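Local coordinates for protein ribose-phosphate pyrophosphokinase (Thermus thermophilus, PDB 7PN0) that catalyses the transfer of the pyrophosphate group of ATP to ribose 5-phosphate, giving phosphoribosyl pyrophosphate and AMP, at residues T31-F34 with A35-L39; F290-A293 with I294-H298; G300-V303 with S304-F307. One frame throughout, in Å; residues are numbered along the deposited sequence.

Contact 1 of 3, residues T31-F34 with A35-L39; sequences TLRF and ANDNL. With ADP (adenosine-5'-diphosphate), chain I.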
loop_
_atom_site.group_PDB
_atom_site.type_symbol
_atom_site.label_atom_id
_atom_site.label_comp_id
_atom_site.label_asym_id
_atom_site.label_seq_id
_atom_site.Cartn_x
_atom_site.Cartn_y
_atom_site.Cartn_z
ATOM N N THR A 31 4.288 -2.096 30.356
ATOM C CA THR A 31 4.933 -0.967 29.692
ATOM C C THR A 31 6.002 -0.427 30.649
ATOM O O THR A 31 5.666 -0.179 31.829
ATOM C CB THR A 31 3.886 0.064 29.266
ATOM O OG1 THR A 31 2.963 -0.527 28.337
ATOM C CG2 THR A 31 4.580 1.294 28.699
ATOM N N LEU A 32 7.230 -0.367 30.171
ATOM C CA LEU A 32 8.436 0.139 30.885
ATOM C C LEU A 32 8.851 1.402 30.142
ATOM O O LEU A 32 8.717 1.458 28.906
ATOM C CB LEU A 32 9.586 -0.896 30.845
ATOM C CG LEU A 32 9.292 -2.329 31.325
ATOM C CD1 LEU A 32 10.548 -3.173 31.357
ATOM C CD2 LEU A 32 8.627 -2.358 32.693
ATOM N N ARG A 33 9.504 2.307 30.860
ATOM C CA ARG A 33 10.233 3.433 30.293
ATOM C C ARG A 33 11.693 3.233 30.713
ATOM O O ARG A 33 11.964 3.212 31.909
ATOM C CB ARG A 33 9.555 4.720 30.775
ATOM C CG ARG A 33 10.270 6.004 30.388
ATOM C CD ARG A 33 9.809 7.189 31.251
ATOM N NE ARG A 33 8.354 7.222 31.233
ATOM C CZ ARG A 33 7.613 7.996 30.456
ATOM N NH1 ARG A 33 8.186 8.879 29.644
ATOM N NH2 ARG A 33 6.293 7.894 30.522
ATOM N N PHE A 34 12.607 3.072 29.774
ATOM C CA PHE A 34 14.063 2.948 30.068
ATOM C C PHE A 34 14.566 4.321 30.526
ATOM O O PHE A 34 13.815 5.326 30.428
ATOM C CB PHE A 34 14.811 2.417 28.851
ATOM C CG PHE A 34 14.373 1.069 28.358
ATOM C CD1 PHE A 34 14.485 -0.062 29.164
ATOM C CD2 PHE A 34 13.850 0.917 27.082
ATOM C CE1 PHE A 34 14.121 -1.308 28.678
ATOM C CE2 PHE A 34 13.435 -0.320 26.626
ATOM C CZ PHE A 34 13.598 -1.436 27.411
ATOM N N ALA A 35 15.789 4.385 31.051
ATOM C CA ALA A 35 16.381 5.633 31.576
ATOM C C ALA A 35 16.441 6.670 30.444
ATOM O O ALA A 35 16.412 7.862 30.737
ATOM C CB ALA A 35 17.741 5.319 32.150
ATOM N N ASN A 36 16.571 6.225 29.190
ATOM C CA ASN A 36 16.679 7.102 27.996
ATOM C C ASN A 36 15.293 7.576 27.511
ATOM O O ASN A 36 15.230 8.129 26.401
ATOM C CB ASN A 36 17.435 6.380 26.899
ATOM C CG ASN A 36 16.709 5.143 26.408
ATOM O OD1 ASN A 36 15.593 4.855 26.840
ATOM N ND2 ASN A 36 17.316 4.454 25.473
ATOM N N ASP A 37 14.225 7.300 28.267
ATOM C CA ASP A 37 12.825 7.749 28.016
ATOM C C ASP A 37 12.223 6.982 26.831
ATOM O O ASP A 37 11.187 7.429 26.329
ATOM C CB ASP A 37 12.753 9.266 27.795
ATOM C CG ASP A 37 11.391 9.887 28.055
ATOM O OD1 ASP A 37 10.749 9.503 29.043
ATOM O OD2 ASP A 37 11.005 10.824 27.281
ATOM N N ASN A 38 12.870 5.924 26.364
ATOM C CA ASN A 38 12.289 5.033 25.343
ATOM C C ASN A 38 11.309 4.100 26.029
ATOM O O ASN A 38 11.567 3.636 27.182
ATOM C CB ASN A 38 13.356 4.244 24.593
ATOM C CG ASN A 38 14.205 5.126 23.706
ATOM O OD1 ASN A 38 14.455 6.320 23.995
ATOM N ND2 ASN A 38 14.649 4.546 22.624
ATOM N N LEU A 39 10.280 3.726 25.291
ATOM C CA LEU A 39 9.218 2.834 25.780
ATOM C C LEU A 39 9.483 1.391 25.333
ATOM O O LEU A 39 10.230 1.153 24.353
ATOM C CB LEU A 39 7.867 3.275 25.212
ATOM C CG LEU A 39 6.934 4.124 26.059
ATOM C CD1 LEU A 39 7.556 4.688 27.305
ATOM C CD2 LEU A 39 6.198 5.144 25.237
HETATM P PB ADP I . 21.214 -4.822 21.733
HETATM O O1B ADP I . 19.872 -4.552 21.025
HETATM O O2B ADP I . 21.724 -3.629 22.520
HETATM O O3B ADP I . 22.259 -5.398 20.822
HETATM P PA ADP I . 21.583 -5.654 24.386
HETATM O O1A ADP I . 21.768 -7.018 24.963
HETATM O O2A ADP I . 22.686 -4.645 24.275
HETATM O O3A ADP I . 21.031 -5.910 22.906
HETATM O "O5'" ADP I . 20.360 -4.938 25.138
HETATM C "C5'" ADP I . 19.032 -5.180 24.633
HETATM C "C4'" ADP I . 18.035 -4.892 25.721
HETATM O "O4'" ADP I . 17.952 -3.455 25.910
HETATM C "C3'" ADP I . 16.606 -5.342 25.419
HETATM O "O3'" ADP I . 16.380 -6.705 25.747
HETATM C "C2'" ADP I . 15.809 -4.398 26.309
HETATM O "O2'" ADP I . 15.791 -4.849 27.648
HETATM C "C1'" ADP I . 16.624 -3.109 26.161
HETATM N N9 ADP I . 16.165 -2.209 25.100
HETATM C C8 ADP I . 15.450 -2.500 23.963
HETATM N N7 ADP I . 15.142 -1.429 23.259
HETATM C C5 ADP I . 15.680 -0.379 24.002
HETATM C C6 ADP I . 15.691 1.012 23.809
HETATM N N6 ADP I . 15.102 1.590 22.763
HETATM N N1 ADP I . 16.252 1.781 24.773
HETATM C C2 ADP I . 16.843 1.178 25.816
HETATM N N3 ADP I . 16.928 -0.124 26.087
HETATM C C4 ADP I . 16.304 -0.855 25.144
#
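Phe-34 lays one face of its ring over the adenine of ADP, while its CB rests 3.3 Å from the amide OD1 of Asn-36. Base atom N3 lies 3.4 Å above the ring plane, over the ring centre, and Phe-34 CE2 comes within 3.3 Å of ADP C4. Asn-36 reads the same base at its rim: ND2 donates to ADP N1 at 3.0 Å in a nearly straight bond (162°). The amide is pinned at its other end too, because OD1 accepts from the backbone N of Asn-38 at 3.0 Å, closing an Asx turn that fixes how the carboxamide is rotated. With an alanine at Phe-34, the adenine would probably lose the flat surface along one face and be freer to shift off its bond to Asn-36.

These residues form the tip of a beta hairpin between strands 29-33 and 39-43, with Arg-33 and Leu-39 as an antiparallel non-hydrogen-bonded pair. Phe-34 N donates to Asn-38 O at 2.8 Å, and Asp-37 N closes the type I turn on Phe-34 O. On the flank, Arg-33 runs alongside Asp-37: CG anti to the backbone N (chi1 174°), then a bend at chi3 that brings NH1 2.7 Å from Asp-37 OD1 in a salt bridge. OD1 meets the guanidinium at its edge, nearly in its plane, with the carboxylate and guanidinium planes 28° apart, and Asp-64 is a second acid for NH1. The hairpin reaches into a second subunit, whose Asp-100 and Ser-96 also bond the nucleotide.

Contact 2 of 3, residues F290-A293 with I294-H298; sequences FAEA and IWRIH
Glu-292 and Arg-296, one helical turn apart, make the charged contact. Arg-296 NE donates to Glu-292 OE2 at 2.9 Å, almost straight at 171°, and this salt bridge uses the anti lone pair of the oxygen. OE2 sits at the guanidinium edge, close to its plane, yet the carboxylate itself stands nearly perpendicular to that plane, 87° apart; the grip is therefore a single bond through NE and not a two-pronged pairing. Glu-292 gets there by bending at chi2 (53°), whereas Arg-296 stays extended from CG to NE. NH1 of the same guanidinium is engaged by Ser-302 O in the segment that follows the helix. The indole of Trp-295 adds a looser approach, its CD1 edge 4.0 Å from Glu-292 OE2.

Backbone bonds are those of a regular alpha helix, each N-H reaching the carbonyl four residues back: Ile-294 N to Phe-290 O, Trp-295 N to Ala-291 O, Arg-296 N to Glu-292 O, and Ile-297 N to Ala-293 O at 2.7 Å.

Van der Waals contacts also press on the carbonyl oxygens. Ile-297 CG1 lies 3.2 Å from Ala-293 O, and Ile-294 CG1 lies 3.3 Å from Phe-290 O, both branches being folded back along the helix.

All this belongs to helix 287-299, whose buried, apolar side packs against the five-stranded parallel sheet of the N-terminal half: Phe-290 and Ile-294 on Leu-124 of strand 122-126, Ile-294 and Ile-297 on Phe-53 of strand 51-55, with Ala-291 and Ile-294 on Ile-18 of helix 12-21 beside them.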
loop_
_atom_site.group_PDB
_atom_site.type_symbol
_atom_site.label_atom_id
_atom_site.label_comp_id
_atom_site.label_asym_id
_atom_site.label_seq_id
_atom_site.Cartn_x
_atom_site.Cartn_y
_atom_site.Cartn_z
ATOM N N PHE A 290 -19.057 1.050 26.689
ATOM C CA PHE A 290 -17.913 0.532 25.888
ATOM C C PHE A 290 -17.891 -1.001 25.934
ATOM O O PHE A 290 -17.633 -1.660 24.914
ATOM C CB PHE A 290 -16.596 1.119 26.393
ATOM C CG PHE A 290 -16.255 2.436 25.757
ATOM C CD1 PHE A 290 -16.735 3.636 26.261
ATOM C CD2 PHE A 290 -15.394 2.469 24.673
ATOM C CE1 PHE A 290 -16.391 4.845 25.674
ATOM C CE2 PHE A 290 -15.027 3.677 24.120
ATOM C CZ PHE A 290 -15.546 4.859 24.598
ATOM N N ALA A 291 -18.154 -1.580 27.110
ATOM C CA ALA A 291 -18.190 -3.054 27.247
ATOM C C ALA A 291 -19.262 -3.654 26.320
ATOM O O ALA A 291 -18.962 -4.625 25.616
ATOM C CB ALA A 291 -18.380 -3.426 28.678
ATOM N N GLU A 292 -20.449 -3.079 26.260
ATOM C CA GLU A 292 -21.535 -3.560 25.389
ATOM C C GLU A 292 -21.088 -3.432 23.929
ATOM O O GLU A 292 -21.363 -4.352 23.165
ATOM C CB GLU A 292 -22.841 -2.808 25.637
ATOM C CG GLU A 292 -24.045 -3.458 24.975
ATOM C CD GLU A 292 -24.212 -4.933 25.304
ATOM O OE1 GLU A 292 -23.956 -5.300 26.466
ATOM O OE2 GLU A 292 -24.553 -5.726 24.382
ATOM N N ALA A 293 -20.504 -2.290 23.537
ATOM C CA ALA A 293 -20.023 -2.099 22.145
ATOM C C ALA A 293 -18.980 -3.181 21.811
ATOM O O ALA A 293 -19.073 -3.837 20.747
ATOM C CB ALA A 293 -19.488 -0.689 22.010
ATOM N N ILE A 294 -18.020 -3.404 22.699
ATOM C CA ILE A 294 -16.950 -4.405 22.458
ATOM C C ILE A 294 -17.624 -5.767 22.307
ATOM O O ILE A 294 -17.284 -6.489 21.341
ATOM C CB ILE A 294 -15.847 -4.343 23.526
ATOM C CG1 ILE A 294 -15.029 -3.056 23.385
ATOM C CG2 ILE A 294 -14.965 -5.569 23.492
ATOM C CD1 ILE A 294 -14.170 -2.731 24.591
ATOM N N TRP A 295 -18.554 -6.113 23.208
ATOM C CA TRP A 295 -19.274 -7.415 23.136
ATOM C C TRP A 295 -19.898 -7.559 21.736
ATOM O O TRP A 295 -19.729 -8.607 21.078
ATOM C CB TRP A 295 -20.303 -7.523 24.270
ATOM C CG TRP A 295 -21.026 -8.834 24.232
ATOM C CD1 TRP A 295 -22.350 -9.046 23.984
ATOM C CD2 TRP A 295 -20.433 -10.129 24.426
ATOM N NE1 TRP A 295 -22.626 -10.385 24.033
ATOM C CE2 TRP A 295 -21.466 -11.078 24.256
ATOM C CE3 TRP A 295 -19.125 -10.582 24.673
ATOM C CZ2 TRP A 295 -21.224 -12.451 24.345
ATOM C CZ3 TRP A 295 -18.885 -11.942 24.745
ATOM C CH2 TRP A 295 -19.930 -12.859 24.599
ATOM N N ARG A 296 -20.521 -6.499 21.245
ATOM C CA ARG A 296 -21.263 -6.541 19.967
ATOM C C ARG A 296 -20.283 -6.544 18.789
ATOM O O ARG A 296 -20.523 -7.290 17.848
ATOM C CB ARG A 296 -22.207 -5.357 19.915
ATOM C CG ARG A 296 -23.326 -5.539 20.910
ATOM C CD ARG A 296 -24.405 -4.540 20.722
ATOM N NE ARG A 296 -25.347 -4.687 21.831
ATOM C CZ ARG A 296 -26.590 -4.273 21.783
ATOM N NH1 ARG A 296 -27.043 -3.691 20.691
ATOM N NH2 ARG A 296 -27.380 -4.431 22.826
ATOM N N ILE A 297 -19.183 -5.808 18.867
ATOM C CA ILE A 297 -18.140 -5.888 17.801
ATOM C C ILE A 297 -17.653 -7.337 17.683
ATOM O O ILE A 297 -17.563 -7.834 16.582
ATOM C CB ILE A 297 -16.981 -4.918 18.114
ATOM C CG1 ILE A 297 -17.419 -3.469 17.986
ATOM C CG2 ILE A 297 -15.794 -5.192 17.219
ATOM C CD1 ILE A 297 -16.588 -2.459 18.750
ATOM N N HIS A 298 -17.271 -7.937 18.806
ATOM C CA HIS A 298 -16.791 -9.337 18.947
ATOM C C HIS A 298 -17.805 -10.352 18.386
ATOM O O HIS A 298 -17.375 -11.292 17.700
ATOM C CB HIS A 298 -16.479 -9.691 20.408
ATOM C CG HIS A 298 -15.877 -11.041 20.552
ATOM N ND1 HIS A 298 -16.497 -12.086 21.301
ATOM C CD2 HIS A 298 -14.791 -11.578 19.983
ATOM C CE1 HIS A 298 -15.743 -13.161 21.197
ATOM N NE2 HIS A 298 -14.696 -12.880 20.407
#

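Contact 3 of 3, residues G300-V303 with S304-F307; sequences GESV and SSLF. With SO4 (sulfate ion), chain E.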
loop_
_atom_site.group_PDB
_atom_site.type_symbol
_atom_site.label_atom_id
_atom_site.label_comp_id
_atom_site.label_asym_id
_atom_site.label_seq_id
_atom_site.Cartn_x
_atom_site.Cartn_y
_atom_site.Cartn_z
ATOM N N GLY A 300 -20.495 -9.651 16.359
ATOM C CA GLY A 300 -21.133 -9.200 15.100
ATOM C C GLY A 300 -22.581 -8.767 15.279
ATOM O O GLY A 300 -23.391 -8.985 14.358
ATOM N N GLU A 301 -22.912 -8.213 16.447
ATOM C CA GLU A 301 -24.255 -7.684 16.773
ATOM C C GLU A 301 -24.256 -6.173 16.533
ATOM O O GLU A 301 -23.174 -5.558 16.343
ATOM C CB GLU A 301 -24.614 -8.049 18.214
ATOM C CG GLU A 301 -24.770 -9.552 18.437
ATOM C CD GLU A 301 -24.929 -9.924 19.912
ATOM O OE1 GLU A 301 -24.825 -9.052 20.749
ATOM O OE2 GLU A 301 -25.097 -11.104 20.202
ATOM N N SER A 302 -25.418 -5.552 16.595
ATOM C CA SER A 302 -25.596 -4.149 16.166
ATOM C C SER A 302 -25.060 -3.176 17.231
ATOM O O SER A 302 -25.702 -3.004 18.311
ATOM C CB SER A 302 -27.032 -3.865 15.843
ATOM O OG SER A 302 -27.182 -2.485 15.570
ATOM N N VAL A 303 -23.937 -2.529 16.963
ATOM C CA VAL A 303 -23.438 -1.386 17.775
ATOM C C VAL A 303 -24.382 -0.191 17.568
ATOM O O VAL A 303 -24.689 0.504 18.561
ATOM C CB VAL A 303 -21.959 -1.078 17.471
ATOM C CG1 VAL A 303 -21.429 0.121 18.258
ATOM C CG2 VAL A 303 -21.074 -2.275 17.734
ATOM N N SER A 304 -24.888 0.065 16.356
ATOM C CA SER A 304 -25.794 1.218 16.071
ATOM C C SER A 304 -27.025 1.199 16.994
ATOM O O SER A 304 -27.489 2.270 17.349
ATOM C CB SER A 304 -26.253 1.249 14.644
ATOM O OG SER A 304 -25.107 1.275 13.831
ATOM N N SER A 305 -27.510 0.020 17.378
ATOM C CA SER A 305 -28.715 -0.126 18.245
ATOM C C SER A 305 -28.464 0.462 19.641
ATOM O O SER A 305 -29.446 0.730 20.354
ATOM C CB SER A 305 -29.125 -1.548 18.305
ATOM O OG SER A 305 -29.582 -1.893 17.024
ATOM N N LEU A 306 -27.208 0.665 20.031
ATOM C CA LEU A 306 -26.848 1.217 21.365
ATOM C C LEU A 306 -27.211 2.696 21.411
ATOM O O LEU A 306 -27.201 3.282 22.482
ATOM C CB LEU A 306 -25.354 0.988 21.650
ATOM C CG LEU A 306 -24.954 -0.463 21.884
ATOM C CD1 LEU A 306 -23.444 -0.571 21.994
ATOM C CD2 LEU A 306 -25.636 -1.036 23.142
ATOM N N PHE A 307 -27.457 3.320 20.268
ATOM C CA PHE A 307 -27.895 4.731 20.221
ATOM C C PHE A 307 -29.418 4.727 20.380
ATOM O O PHE A 307 -30.168 4.555 19.393
ATOM C CB PHE A 307 -27.447 5.424 18.933
ATOM C CG PHE A 307 -27.736 6.892 18.886
ATOM C CD1 PHE A 307 -27.125 7.758 19.773
ATOM C CD2 PHE A 307 -28.630 7.416 17.961
ATOM C CE1 PHE A 307 -27.368 9.120 19.723
ATOM C CE2 PHE A 307 -28.857 8.782 17.899
ATOM C CZ PHE A 307 -28.209 9.637 18.764
HETATM S S SO4 E . -24.391 -2.135 13.008
HETATM O O1 SO4 E . -23.956 -3.460 12.970
HETATM O O2 SO4 E . -25.809 -2.085 13.273
HETATM O O3 SO4 E . -23.727 -1.417 14.056
HETATM O O4 SO4 E . -24.155 -1.500 11.726
#
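Ser-302 OG is the hub: it accepts from Ser-305 OG at 2.9 Å and from Ser-305 N at 3.1 Å, and gives its own proton to sulfate O2 at 2.7 Å. Three bonds thus hold one hydroxyl, and the hydroxyl in turn links the peptide to the anion. Its place follows from chi1 of 174°, which sets OG beside the backbone N-H of Ser-305. The sulfate gains a second hold from Ser-304, whose backbone N donates to O3 at 3.0 Å (164°); the OG of the same residue lies 3.0 Å from that oxygen.

The turn presenting these groups is a 3-10 segment, 304-306, and the anion sits by its first N-H. Ser-46 and Arg-48 of the third subunit and Arg-103 of the fourth also bond the sulfate, which probably came from the crystallisation liquor. A pocket drawing on three subunits is consistent with the regulatory phosphate site of related PRPP synthetases. Within the turn, Leu-306 N bonds to Val-303 O at 2.9 Å. Val-303 CG1 and Leu-306 CD1 meet at 4.3 Å, a loose apolar touch.

Further out, Gly-300, with positive phi, is the first residue after helix 287-299 to leave helical geometry. Leu-306 leans back on Glu-292 of that helix.

How the contacts relate
The three contacts come in series along the chain, none enclosing or crossing another. Contact 1 closes the tight hairpin between strands 29-33 and 39-43 in the N-terminal half, and stands apart: its nearest atoms are about 18 Å from contact 2 and about 26 Å from contact 3. Contact 2 closes no loop, being successive turns of helix 287-299, which ties the C-terminal end of the chain to the N-terminal parallel sheet. Contact 3 follows one residue later as a short turn folded back on that helix, its centre about 9 Å from that of contact 2. The Arg-296 O to Glu-301 N approach of 2.9 Å, a probable hydrogen bond, joins them, and both touch the third subunit.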